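Long-range contacts in phosphonomutase (Burkholderia cenocepacia J2315, PDB 4MG4), which belongs to the phosphoenolpyruvate phosphomutase family of TIM-barrel proteins and is assembled here from two copies of the chain: residues A[117-122]-A[155-160]; A[219-224]-A[239-244]. All coordinates share one frame; numbering follows the deposited sequence.

Both contacts pair neighbouring parallel strands of one closed eight-stranded barrel: contact 1 joins the fourth strand to the fifth, and contact 2 the seventh to the eighth. Their centres lie about 17 Å apart and their nearest atoms about 6 Å, without touching. Asn218 links them chemically, since its OD1 is hydrogen-bonded to Asn158 ND2 of contact 1 and its ND2 to Ser240 OG of contact 2. Arg238, just before the segment 239-244, packs on Asn120, Phe156 and Asn158. In TIM barrels the active site generally lies at the C-terminal ends of the strands, the end toward which Glu122, Arg160 and Arg221 are placed.

Contact 1 of 2, residues A[117-122]-A[155-160]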
# COMPACT_ATOMS: atom_id res chain seq x y z
N ILE A 117 -0.03 -19.91 6.56
CA ILE A 117 0.53 -21.17 7.08
C ILE A 117 1.31 -21.00 8.39
O ILE A 117 1.97 -21.91 8.86
CB ILE A 117 1.35 -21.90 5.99
CG1 ILE A 117 2.40 -21.02 5.33
CG2 ILE A 117 0.37 -22.37 4.92
CD1 ILE A 117 3.42 -20.42 6.27
N GLY A 118 1.19 -19.81 8.97
CA GLY A 118 1.70 -19.58 10.31
C GLY A 118 1.33 -18.20 10.78
O GLY A 118 0.66 -17.43 10.03
N CYS A 119 1.71 -17.89 12.02
CA CYS A 119 1.40 -16.61 12.61
C CYS A 119 2.45 -16.16 13.59
O CYS A 119 3.30 -16.96 14.06
CB CYS A 119 0.03 -16.58 13.29
SG CYS A 119 -0.04 -17.60 14.78
N ASN A 120 2.42 -14.87 13.90
CA ASN A 120 3.01 -14.38 15.15
C ASN A 120 1.87 -14.10 16.12
O ASN A 120 0.84 -13.47 15.74
CB ASN A 120 3.75 -13.07 15.00
CG ASN A 120 5.16 -13.25 14.44
OD1 ASN A 120 5.47 -14.26 13.80
ND2 ASN A 120 6.01 -12.26 14.68
N LEU A 121 2.05 -14.58 17.35
CA LEU A 121 1.03 -14.39 18.42
C LEU A 121 1.78 -13.88 19.63
O LEU A 121 2.71 -14.54 20.11
CB LEU A 121 0.32 -15.72 18.74
CG LEU A 121 -0.78 -15.73 19.79
CD1 LEU A 121 -1.91 -14.82 19.37
CD2 LEU A 121 -1.26 -17.16 19.94
N GLU A 122 1.40 -12.71 20.11
CA GLU A 122 2.12 -11.94 21.09
C GLU A 122 1.47 -12.00 22.48
O GLU A 122 0.22 -12.04 22.60
CB GLU A 122 2.10 -10.49 20.57
CG GLU A 122 2.95 -9.49 21.27
CD GLU A 122 2.91 -8.13 20.53
OE1 GLU A 122 2.43 -8.13 19.36
OE2 GLU A 122 3.44 -7.13 21.07
N TYR A 155 1.17 -25.80 10.42
CA TYR A 155 1.00 -24.37 10.71
C TYR A 155 1.95 -23.96 11.81
O TYR A 155 2.02 -24.63 12.86
CB TYR A 155 -0.42 -24.10 11.18
CG TYR A 155 -0.82 -22.65 11.41
CD1 TYR A 155 -1.36 -21.88 10.41
CD2 TYR A 155 -0.68 -22.06 12.65
CE1 TYR A 155 -1.78 -20.55 10.65
CE2 TYR A 155 -1.12 -20.77 12.91
CZ TYR A 155 -1.66 -20.00 11.90
OH TYR A 155 -2.11 -18.71 12.10
N PHE A 156 2.70 -22.90 11.56
CA PHE A 156 3.80 -22.49 12.44
C PHE A 156 3.35 -21.33 13.35
O PHE A 156 3.14 -20.17 12.89
CB PHE A 156 5.00 -22.13 11.58
CG PHE A 156 6.29 -22.01 12.33
CD1 PHE A 156 6.56 -20.87 13.12
CD2 PHE A 156 7.25 -22.98 12.23
CE1 PHE A 156 7.76 -20.76 13.82
CE2 PHE A 156 8.45 -22.86 12.95
CZ PHE A 156 8.69 -21.77 13.74
N ILE A 157 3.26 -21.61 14.64
CA ILE A 157 2.94 -20.59 15.66
C ILE A 157 4.23 -20.04 16.21
O ILE A 157 4.95 -20.72 16.93
CB ILE A 157 2.03 -21.16 16.80
CG1 ILE A 157 0.69 -21.64 16.19
CG2 ILE A 157 1.77 -20.09 17.84
CD1 ILE A 157 -0.17 -22.40 17.19
N ASN A 158 4.53 -18.81 15.83
CA ASN A 158 5.73 -18.11 16.29
C ASN A 158 5.26 -17.27 17.49
O ASN A 158 4.58 -16.28 17.32
CB ASN A 158 6.29 -17.24 15.18
CG ASN A 158 7.71 -16.76 15.43
OD1 ASN A 158 8.53 -17.46 16.01
ND2 ASN A 158 8.02 -15.58 14.88
N ALA A 159 5.60 -17.68 18.72
CA ALA A 159 5.15 -17.02 19.94
C ALA A 159 6.08 -15.87 20.24
O ALA A 159 7.27 -16.08 20.48
CB ALA A 159 5.13 -17.99 21.15
N ARG A 160 5.54 -14.65 20.15
CA ARG A 160 6.27 -13.45 20.44
C ARG A 160 6.15 -13.13 21.92
O ARG A 160 5.05 -13.14 22.48
CB ARG A 160 5.64 -12.31 19.66
CG ARG A 160 6.26 -10.98 20.01
CD ARG A 160 5.81 -9.87 19.08
NE ARG A 160 6.15 -8.58 19.65
CZ ARG A 160 6.28 -7.44 18.94
NH1 ARG A 160 6.15 -7.45 17.62
NH2 ARG A 160 6.60 -6.31 19.57
O HOH W 1 5.15 -9.65 15.81
O HOH W 2 2.86 -15.32 22.71
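Cys119 is gripped at both its backbone N and its O by the neighbouring strand: its N donates to Phe156 O at 2.8 Å and its O accepts from Asn158 N, also at 2.8 Å. Three further backbone bonds, Phe156 N to Ile117 O, Leu121 N to Asn158 O and Arg160 N to Leu121 O, continue the parallel register; a water donates to both Leu121 O, at 2.7 Å, and Arg160 O. Asn158 ND2 also donates to Asn120 OD1 at 3.1 Å, its donor nitrogen 46° out of the carbonyl plane of Asn120, and is hydrogen-bonded to Asn218 OD1 as well. The two amides lie side by side on the face that packs against Arg238. Beyond them Glu122 and Arg160 run alongside each other, carboxylate over guanidinium with planes 17° apart; Glu122 OE2 comes within 3.4 Å of Arg160 NE as a purely electrostatic salt bridge, while NE is also paired with Asp162. A second water, in the guanidinium plane, accepts from Arg160 NH1 and Asn120 ND2. These strands, with helix 134-150 between them, form a right-handed beta-alpha-beta unit of the TIM barrel. The opposite face of the pair, with Cys119, Leu121, Ile157 and Ala159, turns to helices 101-113 and 134-150. Just before strand 156-160, Tyr155 CG stands anti to the backbone N (chi1 -175°), which lays the ring across the neighbouring backbone: Gly118 CA sits 3.7 Å from the ring centroid in a CH-pi contact over the face. Cys119 SG meets the ring obliquely, 3.8 Å from Tyr155 CE2, and Tyr155 OH, hydrogen-bonded to Ser111 OG, lies 3.2 Å from Cys119 CB.

Contact 2 of 2, residues A[219-224]-A[239-244]; sequences VMRVAE and ISHGPY
Val219 pairs with Ile239, and Met220 with Ser240, where two parallel strands run out. Ser240 N donates to Val219 O at 3.0 Å in the carbonyl plane, and Ser240 O then accepts from Arg221 N at 2.7 Å, the nearly straight bond (166° at the hydrogen) that closes the pairing. The second chain segment next makes a type II' turn from His241 to Tyr244, closed by Tyr244 N to His241 O. Gly242 takes its second position with a positive phi of 52°, and Pro243 is the N-cap of helix 244-259. Strands 217-220 and 238-240, joined through helix 228-234, are the last beta-alpha-beta unit of the TIM barrel. On the face shared with Ser240, Met220 CG rests 3.8 Å from Ser240 CB, and its sulfur reaches over the turn, SD lying 4.1 Å from Gly242 N; Phe196 packs against both Met220 and Ser240. Arg221 crosses Ile239 at a slant with its aliphatic part, CG being 3.5 Å from Ile239 CG2. With CG beside the backbone N (chi1 -79°) the chain heads back over that isoleucine, while CB touches His241 CD2 at 3.8 Å. His241 ND1 is bonded to Leu30 O, and its ring stacks with Phe31. Thus the polar bonds across this contact belong to the backbone, whereas the side chains meet through carbon, Met220 SD lying against the backbone of Gly242, and anchor their polar ends elsewhere: Arg221 NE on Pro226 O, Ser240 OG on Asn218 ND2. Gly242 N, buried by this contact, has no hydrogen-bonding partner anywhere in the model, so burying it probably carries an energetic cost.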
# COMPACT_ATOMS: atom_id res chain seq x y z
N VAL A 219 14.92 -13.21 16.07
CA VAL A 219 15.24 -11.88 16.59
C VAL A 219 14.95 -10.86 15.50
O VAL A 219 14.74 -11.23 14.32
CB VAL A 219 16.69 -11.75 17.07
CG1 VAL A 219 16.94 -12.65 18.26
CG2 VAL A 219 17.64 -12.07 15.92
N MET A 220 14.89 -9.58 15.90
CA MET A 220 14.55 -8.47 14.97
C MET A 220 15.88 -7.79 14.68
O MET A 220 16.70 -7.67 15.57
CB MET A 220 13.41 -7.50 15.53
CG MET A 220 12.39 -6.91 14.46
SD MET A 220 11.18 -5.82 15.24
CE MET A 220 12.11 -4.31 15.27
N ARG A 221 16.13 -7.43 13.43
CA ARG A 221 17.30 -6.60 13.10
C ARG A 221 16.81 -5.15 13.07
O ARG A 221 15.81 -4.86 12.44
CB ARG A 221 17.83 -6.97 11.73
CG ARG A 221 18.68 -8.20 11.74
CD ARG A 221 19.91 -8.08 10.86
NE ARG A 221 20.58 -6.81 11.07
CZ ARG A 221 20.80 -5.88 10.14
NH1 ARG A 221 20.40 -6.04 8.88
NH2 ARG A 221 21.41 -4.76 10.50
N VAL A 222 17.44 -4.25 13.80
CA VAL A 222 17.03 -2.82 13.65
C VAL A 222 18.23 -1.98 13.21
O VAL A 222 18.21 -1.36 12.15
CB VAL A 222 16.31 -2.25 14.90
CG1 VAL A 222 17.25 -2.11 16.10
CG2 VAL A 222 15.68 -0.91 14.57
N ALA A 223 19.28 -2.00 14.00
CA ALA A 223 20.40 -1.13 13.70
C ALA A 223 21.19 -1.83 12.61
O ALA A 223 20.80 -2.92 12.14
CB ALA A 223 21.24 -0.94 14.95
N GLU A 224 22.31 -1.23 12.23
CA GLU A 224 23.28 -1.94 11.43
C GLU A 224 23.82 -3.16 12.18
O GLU A 224 24.21 -4.13 11.54
CB GLU A 224 24.47 -1.03 11.05
N ILE A 239 15.02 -14.16 11.19
CA ILE A 239 15.33 -12.75 11.33
C ILE A 239 14.17 -11.91 10.74
O ILE A 239 13.77 -12.14 9.60
CB ILE A 239 16.65 -12.39 10.64
CG1 ILE A 239 17.80 -13.07 11.40
CG2 ILE A 239 16.83 -10.88 10.60
CD1 ILE A 239 19.12 -13.02 10.71
N SER A 240 13.67 -10.98 11.54
CA SER A 240 12.60 -10.04 11.25
C SER A 240 13.12 -8.64 11.16
O SER A 240 14.19 -8.32 11.71
CB SER A 240 11.58 -10.05 12.49
OG SER A 240 11.03 -11.23 12.50
N HIS A 241 12.37 -7.80 10.43
CA HIS A 241 12.76 -6.39 10.27
C HIS A 241 11.65 -5.38 10.64
O HIS A 241 11.81 -4.14 10.45
CB HIS A 241 13.23 -6.17 8.80
CG HIS A 241 14.40 -7.01 8.40
ND1 HIS A 241 14.27 -8.25 7.81
CD2 HIS A 241 15.73 -6.81 8.55
CE1 HIS A 241 15.47 -8.77 7.60
NE2 HIS A 241 16.37 -7.90 8.02
N GLY A 242 10.54 -5.87 11.20
CA GLY A 242 9.42 -4.99 11.53
C GLY A 242 9.01 -4.14 10.35
O GLY A 242 8.98 -4.60 9.22
N PRO A 243 8.64 -2.88 10.63
CA PRO A 243 8.10 -2.07 9.51
C PRO A 243 9.17 -1.39 8.66
O PRO A 243 8.84 -0.52 7.84
CB PRO A 243 7.27 -1.01 10.22
CG PRO A 243 7.96 -0.82 11.50
CD PRO A 243 8.53 -2.18 11.92
N TYR A 244 10.43 -1.76 8.80
CA TYR A 244 11.50 -1.17 7.98
C TYR A 244 11.26 -1.14 6.45
O TYR A 244 11.44 -0.07 5.84
CB TYR A 244 12.81 -1.89 8.30
CG TYR A 244 14.00 -1.43 7.47
CD1 TYR A 244 14.67 -0.28 7.82
CD2 TYR A 244 14.48 -2.18 6.44
CE1 TYR A 244 15.77 0.15 7.11
CE2 TYR A 244 15.59 -1.77 5.71
CZ TYR A 244 16.23 -0.60 6.06
OH TYR A 244 17.36 -0.21 5.36